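Local coordinates for protein adenosine deaminase (Burkholderia ambifaria, PDB 4GXW) that binds a zinc ion and, judging by its family, probably removes the amino group of adenine or a related purine by hydrolysis, at residues Glu114-Pro119 / Thr214-Glu219. Sequence-based numbering, arbitrary orientation.
Sequences EFFWNP and TAHAGE. With ZN (zinc ion), chain C.
Phe116 and His216 form an offset edge-to-face pair, the imidazole edge turned toward the phenyl face. Their centroids lie 5.5 Å apart with planes at 60°, and the closest atoms, Phe116 CE2 and His216 CE1, are 3.7 Å apart. The CB of Phe116 already points toward strand 212-217, and with CG anti to the carbonyl carbon (chi1 -60°) the ring extends into the barrel interior. The nearest CA atoms, those of Phe116 and Thr214, remain 10.4 Å apart; every contact within 4.5 Å joins side-chain atoms, and no hydrogen bond crosses.

The aliphatic contact is smaller. Thr214 CG2 meets the rim of the phenyl ring near its plane, 3.9 Å from Phe116 CE1, while Thr214 OG1 hydrogen-bonds to Asp240.

Metal coordination uses the neighbouring ring atom: His216 NE2 binds zinc at 2.3 Å, and His35, His37, Asp301 and a water whose O lies 2.0 Å from the zinc ion complete the site. This is the mononuclear zinc centre of the adenosine deaminase family, set in a TIM-type barrel. Because Phe116 meets CE1 and the adjacent NE2 carries the zinc bond, the contact implies a nonpolar second-shell contact that would restrict tilting of the imidazole on that side.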
loop_
_atom_site.group_PDB
_atom_site.type_symbol
_atom_site.label_atom_id
_atom_site.label_comp_id
_atom_site.label_asym_id
_atom_site.label_seq_id
_atom_site.Cartn_x
_atom_site.Cartn_y
_atom_site.Cartn_z
ATOM N N GLU A 114 -3.716 1.139 -6.900
ATOM C CA GLU A 114 -3.853 2.535 -6.499
ATOM C C GLU A 114 -2.670 2.831 -5.601
ATOM O O GLU A 114 -2.459 2.130 -4.604
ATOM C CB GLU A 114 -5.187 2.753 -5.778
ATOM C CG GLU A 114 -6.357 2.208 -6.589
ATOM C CD GLU A 114 -7.720 2.479 -5.993
ATOM O OE1 GLU A 114 -7.821 3.190 -4.970
ATOM O OE2 GLU A 114 -8.711 1.969 -6.561
ATOM N N PHE A 115 -1.880 3.839 -5.969
ATOM C CA PHE A 115 -0.603 4.083 -5.301
ATOM C C PHE A 115 -0.419 5.526 -4.853
ATOM O O PHE A 115 -0.979 6.453 -5.451
ATOM C CB PHE A 115 0.574 3.585 -6.161
ATOM C CG PHE A 115 0.716 4.283 -7.492
ATOM C CD1 PHE A 115 0.016 3.848 -8.610
ATOM C CD2 PHE A 115 1.571 5.364 -7.632
ATOM C CE1 PHE A 115 0.173 4.489 -9.849
ATOM C CE2 PHE A 115 1.728 5.996 -8.857
ATOM C CZ PHE A 115 1.019 5.567 -9.962
ATOM N N PHE A 116 0.353 5.691 -3.778
ATOM C CA PHE A 116 0.560 6.973 -3.111
ATOM C C PHE A 116 1.802 7.706 -3.629
ATOM O O PHE A 116 2.856 7.098 -3.845
ATOM C CB PHE A 116 0.755 6.757 -1.609
ATOM C CG PHE A 116 -0.410 6.096 -0.903
ATOM C CD1 PHE A 116 -1.710 6.543 -1.076
ATOM C CD2 PHE A 116 -0.194 5.009 -0.065
ATOM C CE1 PHE A 116 -2.770 5.925 -0.409
ATOM C CE2 PHE A 116 -1.257 4.396 0.603
ATOM C CZ PHE A 116 -2.543 4.862 0.421
ATOM N N TRP A 117 1.678 9.023 -3.780
ATOM C CA TRP A 117 2.800 9.884 -4.151
ATOM C C TRP A 117 2.646 11.173 -3.365
ATOM O O TRP A 117 1.542 11.719 -3.307
ATOM C CB TRP A 117 2.766 10.183 -5.653
ATOM C CG TRP A 117 3.521 11.422 -6.077
ATOM C CD1 TRP A 117 4.860 11.679 -5.907
ATOM C CD2 TRP A 117 2.982 12.566 -6.757
ATOM N NE1 TRP A 117 5.179 12.917 -6.440
ATOM C CE2 TRP A 117 4.043 13.468 -6.977
ATOM C CE3 TRP A 117 1.704 12.899 -7.222
ATOM C CZ2 TRP A 117 3.856 14.694 -7.609
ATOM C CZ3 TRP A 117 1.525 14.105 -7.859
ATOM C CH2 TRP A 117 2.596 14.988 -8.049
ATOM N N ASN A 118 3.728 11.650 -2.748
ATOM C CA ASN A 118 3.690 12.918 -2.009
ATOM C C ASN A 118 4.131 14.101 -2.867
ATOM O O ASN A 118 5.320 14.296 -3.115
ATOM C CB ASN A 118 4.573 12.864 -0.762
ATOM C CG ASN A 118 4.224 11.729 0.166
ATOM O OD1 ASN A 118 4.867 10.674 0.125
ATOM N ND2 ASN A 118 3.223 11.937 1.032
ATOM N N PRO A 119 3.169 14.913 -3.322
ATOM C CA PRO A 119 3.554 16.061 -4.157
ATOM C C PRO A 119 4.342 17.141 -3.428
ATOM O O PRO A 119 5.075 17.879 -4.085
ATOM C CB PRO A 119 2.214 16.642 -4.616
ATOM C CG PRO A 119 1.180 15.631 -4.272
ATOM C CD PRO A 119 1.712 14.798 -3.150
ATOM N N THR A 214 -8.585 8.737 1.758
ATOM C CA THR A 214 -8.134 7.669 2.637
ATOM C C THR A 214 -7.139 8.282 3.623
ATOM O O THR A 214 -6.755 9.445 3.475
ATOM C CB THR A 214 -7.517 6.483 1.850
ATOM O OG1 THR A 214 -7.232 5.400 2.749
ATOM C CG2 THR A 214 -6.254 6.901 1.110
ATOM N N ALA A 215 -6.739 7.530 4.639
ATOM C CA ALA A 215 -5.791 8.047 5.630
ATOM C C ALA A 215 -5.064 6.936 6.359
ATOM O O ALA A 215 -5.693 5.965 6.781
ATOM C CB ALA A 215 -6.514 8.933 6.655
ATOM N N HIS A 216 -3.750 7.098 6.532
ATOM C CA HIS A 216 -2.986 6.277 7.476
ATOM C C HIS A 216 -3.445 6.664 8.891
ATOM O O HIS A 216 -3.439 7.852 9.262
ATOM C CB HIS A 216 -1.471 6.530 7.351
ATOM C CG HIS A 216 -0.814 5.874 6.169
ATOM N ND1 HIS A 216 -1.254 6.042 4.871
ATOM C CD2 HIS A 216 0.276 5.070 6.092
ATOM C CE1 HIS A 216 -0.466 5.362 4.050
ATOM N NE2 HIS A 216 0.473 4.762 4.762
ATOM N N ALA A 217 -3.834 5.672 9.683
ATOM C CA ALA A 217 -4.282 5.928 11.057
ATOM C C ALA A 217 -4.077 4.689 11.911
ATOM O O ALA A 217 -4.311 3.563 11.455
ATOM C CB ALA A 217 -5.751 6.340 11.072
ATOM N N GLY A 218 -3.631 4.884 13.149
ATOM C CA GLY A 218 -3.435 3.768 14.059
ATOM C C GLY A 218 -2.186 2.943 13.793
ATOM O O GLY A 218 -2.109 1.764 14.181
ATOM N N GLU A 219 -1.216 3.549 13.109
ATOM C CA GLU A 219 0.114 2.975 12.919
ATOM C C GLU A 219 1.011 3.445 14.066
ATOM O O GLU A 219 0.672 4.392 14.773
ATOM C CB GLU A 219 0.696 3.412 11.564
ATOM C CG GLU A 219 1.897 2.600 11.106
ATOM C CD GLU A 219 2.497 3.066 9.781
ATOM O OE1 GLU A 219 2.002 4.041 9.166
ATOM O OE2 GLU A 219 3.506 2.450 9.356
HETATM ZN ZN ZN C . 1.889 3.258 3.856
HETATM O O HOH W 1 2.621 2.778 5.619
#